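Local coordinates for oxysterol-binding protein homolog 3 (Saccharomyces cerevisiae, PDB 4IC4), which carries sterols and other lipids between membranes by phosphoinositide-coupled directional transport, using the hydrophobic pocket of its OSBP-related domain, at residues S58-S70 with Y330-K342. Sequence-based numbering, arbitrary orientation.
Sequences SIAMPVTSNEPIS and YEEGNVDKAEEWK
Val-63, buried on the 3-10 turn 63-65, packs against Tyr-330 and Ala-338, from helices 325-331 and 335-354. Its CG2, anti to the backbone N, lies over the Tyr-330 ring, 4.1 Å from the centroid and 26° off the normal, a CH-pi contact, and also reaches Ala-338 CB at 3.9 Å. The Val-63 carbonyl O sits over a face of the same ring, while the N-H of Val-63 points almost straight (174°) at the syn lone pair of Glu-339 OE2, N to OE2 2.8 Å. Tyr-330 OH donates to Asn-66 O at 2.7 Å, tilted 29° from the carbonyl plane. A phenylalanine in place of Tyr-330 would probably leave Asn-66 O without this donor. A Schellman motif with Gly-333 at C-prime ends helix 325-331, and the chain then re-enters a helix at Val-335. Both helical pieces touch 58-70, through Tyr-330 and Glu-331 before the turn and Val-335, Ala-338, Glu-339 and Lys-342 after it. That segment holds Ser-58 to Met-61 of the PI4P site in the OSBP-related domain. Lys-342, fully extended, grips Met-61 O and Asn-66 OD1, NZ 2.8 Å from each; Asn-66 ND2 turns to the carbonyl of Lys-118, another PI4P-site residue. Packing is looser at the margins: Thr-64 CG2 only grazes Val-335 CG1 at 4.1 Å, and a water links Met-61 O to Glu-339 OE1, whose residue is partly exposed.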
# COMPACT_ATOMS: atom_id res chain seq x y z
N SER A 58 5.16 14.24 9.64
CA SER A 58 5.77 14.66 10.90
C SER A 58 4.87 15.58 11.72
O SER A 58 5.21 15.96 12.84
CB SER A 58 7.10 15.36 10.62
OG SER A 58 6.94 16.46 9.74
N ILE A 59 3.71 15.93 11.17
CA ILE A 59 2.78 16.82 11.85
C ILE A 59 1.86 16.08 12.83
O ILE A 59 1.30 15.03 12.50
CB ILE A 59 1.90 17.58 10.83
CG1 ILE A 59 2.79 18.38 9.87
CG2 ILE A 59 0.93 18.51 11.56
CD1 ILE A 59 3.79 19.28 10.56
N ALA A 60 1.71 16.64 14.02
CA ALA A 60 0.85 16.04 15.04
C ALA A 60 -0.59 16.21 14.58
O ALA A 60 -1.15 17.31 14.63
CB ALA A 60 1.06 16.74 16.38
N MET A 61 -1.19 15.12 14.12
CA MET A 61 -2.56 15.14 13.63
C MET A 61 -3.50 14.43 14.59
O MET A 61 -3.13 13.44 15.22
CB MET A 61 -2.63 14.46 12.27
CG MET A 61 -1.72 15.04 11.21
SD MET A 61 -2.32 16.61 10.56
CE MET A 61 -3.15 16.04 9.08
N PRO A 62 -4.74 14.93 14.71
CA PRO A 62 -5.68 14.27 15.62
C PRO A 62 -6.00 12.91 15.02
O PRO A 62 -5.91 12.72 13.80
CB PRO A 62 -6.88 15.22 15.60
CG PRO A 62 -6.84 15.77 14.22
CD PRO A 62 -5.37 16.06 14.02
N VAL A 63 -6.37 11.95 15.86
CA VAL A 63 -6.69 10.61 15.38
C VAL A 63 -7.86 10.62 14.39
O VAL A 63 -8.01 9.69 13.60
CB VAL A 63 -7.01 9.67 16.57
CG1 VAL A 63 -8.35 10.02 17.18
CG2 VAL A 63 -6.98 8.22 16.10
N THR A 64 -8.67 11.67 14.43
CA THR A 64 -9.81 11.77 13.53
C THR A 64 -9.40 12.02 12.08
O THR A 64 -10.21 11.89 11.17
CB THR A 64 -10.77 12.88 13.99
OG1 THR A 64 -10.03 14.09 14.20
CG2 THR A 64 -11.48 12.48 15.27
N SER A 65 -8.13 12.38 11.88
CA SER A 65 -7.60 12.62 10.54
C SER A 65 -7.18 11.30 9.91
O SER A 65 -6.79 11.25 8.74
CB SER A 65 -6.39 13.54 10.59
OG SER A 65 -6.71 14.82 11.11
N ASN A 66 -7.25 10.22 10.69
CA ASN A 66 -6.84 8.90 10.21
C ASN A 66 -7.99 7.98 9.82
O ASN A 66 -9.16 8.25 10.12
CB ASN A 66 -6.04 8.18 11.31
CG ASN A 66 -4.74 8.87 11.65
OD1 ASN A 66 -4.30 8.83 12.80
ND2 ASN A 66 -4.11 9.48 10.66
N GLU A 67 -7.63 6.91 9.13
CA GLU A 67 -8.54 5.84 8.77
C GLU A 67 -7.97 4.71 9.63
O GLU A 67 -6.78 4.75 9.99
CB GLU A 67 -8.49 5.51 7.27
CG GLU A 67 -7.11 5.28 6.70
CD GLU A 67 -7.14 4.99 5.21
OE1 GLU A 67 -8.18 5.25 4.58
OE2 GLU A 67 -6.12 4.51 4.68
N PRO A 68 -8.78 3.70 9.98
CA PRO A 68 -8.31 2.60 10.83
C PRO A 68 -7.34 1.54 10.33
O PRO A 68 -7.58 0.35 10.50
CB PRO A 68 -9.61 2.00 11.36
CG PRO A 68 -10.53 2.18 10.21
CD PRO A 68 -10.22 3.57 9.71
N ILE A 69 -6.24 1.97 9.71
CA ILE A 69 -5.19 1.05 9.26
C ILE A 69 -3.87 1.80 9.31
O ILE A 69 -3.85 3.04 9.37
CB ILE A 69 -5.39 0.51 7.80
CG1 ILE A 69 -5.42 1.67 6.80
CG2 ILE A 69 -6.63 -0.36 7.72
CD1 ILE A 69 -5.30 1.20 5.36
N SER A 70 -2.76 1.07 9.32
CA SER A 70 -1.43 1.69 9.34
C SER A 70 -0.92 1.81 7.91
O SER A 70 -1.49 1.23 6.99
CB SER A 70 -0.45 0.84 10.16
OG SER A 70 -0.08 -0.33 9.45
N TYR A 330 -9.98 3.12 17.57
CA TYR A 330 -10.53 4.01 16.55
C TYR A 330 -11.46 3.23 15.63
O TYR A 330 -12.54 3.71 15.27
CB TYR A 330 -9.39 4.62 15.73
CG TYR A 330 -9.81 5.72 14.79
CD1 TYR A 330 -10.38 6.90 15.26
CD2 TYR A 330 -9.61 5.60 13.41
CE1 TYR A 330 -10.73 7.94 14.40
CE2 TYR A 330 -9.96 6.63 12.54
CZ TYR A 330 -10.52 7.79 13.04
OH TYR A 330 -10.83 8.82 12.18
N GLU A 331 -11.04 2.03 15.24
CA GLU A 331 -11.84 1.19 14.37
C GLU A 331 -13.18 0.90 15.02
O GLU A 331 -14.22 0.92 14.35
CB GLU A 331 -11.10 -0.13 14.09
CG GLU A 331 -11.90 -1.13 13.27
CD GLU A 331 -11.20 -2.47 13.11
OE1 GLU A 331 -10.23 -2.56 12.33
OE2 GLU A 331 -11.62 -3.43 13.78
N GLU A 332 -13.16 0.65 16.32
CA GLU A 332 -14.39 0.33 17.05
C GLU A 332 -15.18 1.54 17.53
O GLU A 332 -16.13 1.40 18.30
CB GLU A 332 -14.06 -0.61 18.21
CG GLU A 332 -13.20 -1.78 17.77
CD GLU A 332 -13.01 -2.85 18.84
OE1 GLU A 332 -13.03 -2.51 20.04
OE2 GLU A 332 -12.82 -4.02 18.46
N GLY A 333 -14.79 2.73 17.08
CA GLY A 333 -15.51 3.93 17.45
C GLY A 333 -15.22 4.58 18.79
O GLY A 333 -15.91 5.53 19.17
N ASN A 334 -14.21 4.09 19.51
CA ASN A 334 -13.85 4.67 20.79
C ASN A 334 -12.80 5.74 20.49
O ASN A 334 -11.60 5.53 20.68
CB ASN A 334 -13.27 3.59 21.71
CG ASN A 334 -14.16 2.37 21.81
OD1 ASN A 334 -15.32 2.46 22.20
ND2 ASN A 334 -13.61 1.21 21.46
N VAL A 335 -13.27 6.89 20.01
CA VAL A 335 -12.40 8.00 19.62
C VAL A 335 -11.50 8.58 20.72
O VAL A 335 -10.30 8.73 20.51
CB VAL A 335 -13.22 9.15 19.00
CG1 VAL A 335 -12.29 10.28 18.59
CG2 VAL A 335 -14.00 8.63 17.80
N ASP A 336 -12.09 8.94 21.86
CA ASP A 336 -11.31 9.51 22.95
C ASP A 336 -10.14 8.60 23.33
O ASP A 336 -9.01 9.07 23.50
CB ASP A 336 -12.21 9.74 24.17
CG ASP A 336 -13.13 10.93 23.99
OD1 ASP A 336 -13.85 10.98 22.96
OD2 ASP A 336 -13.15 11.81 24.87
N LYS A 337 -10.42 7.31 23.46
CA LYS A 337 -9.38 6.36 23.81
C LYS A 337 -8.34 6.26 22.71
O LYS A 337 -7.15 6.15 22.99
CB LYS A 337 -9.98 4.98 24.10
CG LYS A 337 -10.52 4.85 25.52
CD LYS A 337 -9.39 5.00 26.54
CE LYS A 337 -9.92 5.14 27.96
NZ LYS A 337 -10.72 3.96 28.39
N ALA A 338 -8.79 6.29 21.46
CA ALA A 338 -7.87 6.21 20.33
C ALA A 338 -6.90 7.38 20.36
O ALA A 338 -5.70 7.21 20.12
CB ALA A 338 -8.64 6.20 19.02
N GLU A 339 -7.40 8.58 20.65
CA GLU A 339 -6.54 9.75 20.70
C GLU A 339 -5.51 9.61 21.82
O GLU A 339 -4.33 9.88 21.63
CB GLU A 339 -7.36 11.02 20.92
CG GLU A 339 -6.51 12.27 21.00
CD GLU A 339 -5.90 12.65 19.66
OE1 GLU A 339 -4.81 13.26 19.66
OE2 GLU A 339 -6.51 12.34 18.62
N GLU A 340 -5.96 9.17 22.99
CA GLU A 340 -5.06 9.00 24.12
C GLU A 340 -3.98 7.98 23.80
O GLU A 340 -2.80 8.18 24.10
CB GLU A 340 -5.84 8.57 25.36
CG GLU A 340 -5.09 8.78 26.66
CD GLU A 340 -5.93 8.47 27.88
OE1 GLU A 340 -7.06 8.99 27.97
OE2 GLU A 340 -5.46 7.72 28.76
N TRP A 341 -4.37 6.88 23.17
CA TRP A 341 -3.42 5.84 22.80
C TRP A 341 -2.45 6.31 21.72
O TRP A 341 -1.26 5.98 21.77
CB TRP A 341 -4.15 4.58 22.33
CG TRP A 341 -4.49 3.63 23.44
CD1 TRP A 341 -5.74 3.26 23.86
CD2 TRP A 341 -3.57 2.90 24.25
NE1 TRP A 341 -5.65 2.34 24.88
CE2 TRP A 341 -4.33 2.10 25.14
CE3 TRP A 341 -2.17 2.83 24.32
CZ2 TRP A 341 -3.73 1.25 26.08
CZ3 TRP A 341 -1.58 1.99 25.25
CH2 TRP A 341 -2.36 1.21 26.12
N LYS A 342 -2.95 7.05 20.74
CA LYS A 342 -2.08 7.55 19.67
C LYS A 342 -0.97 8.38 20.29
O LYS A 342 0.21 8.18 20.00
CB LYS A 342 -2.89 8.38 18.67
CG LYS A 342 -2.07 8.87 17.48
CD LYS A 342 -2.94 9.56 16.44
CE LYS A 342 -2.10 10.08 15.29
NZ LYS A 342 -2.92 10.77 14.26
O HOH W 1 -2.61 13.14 18.01
O HOH W 2 -9.72 -1.29 9.88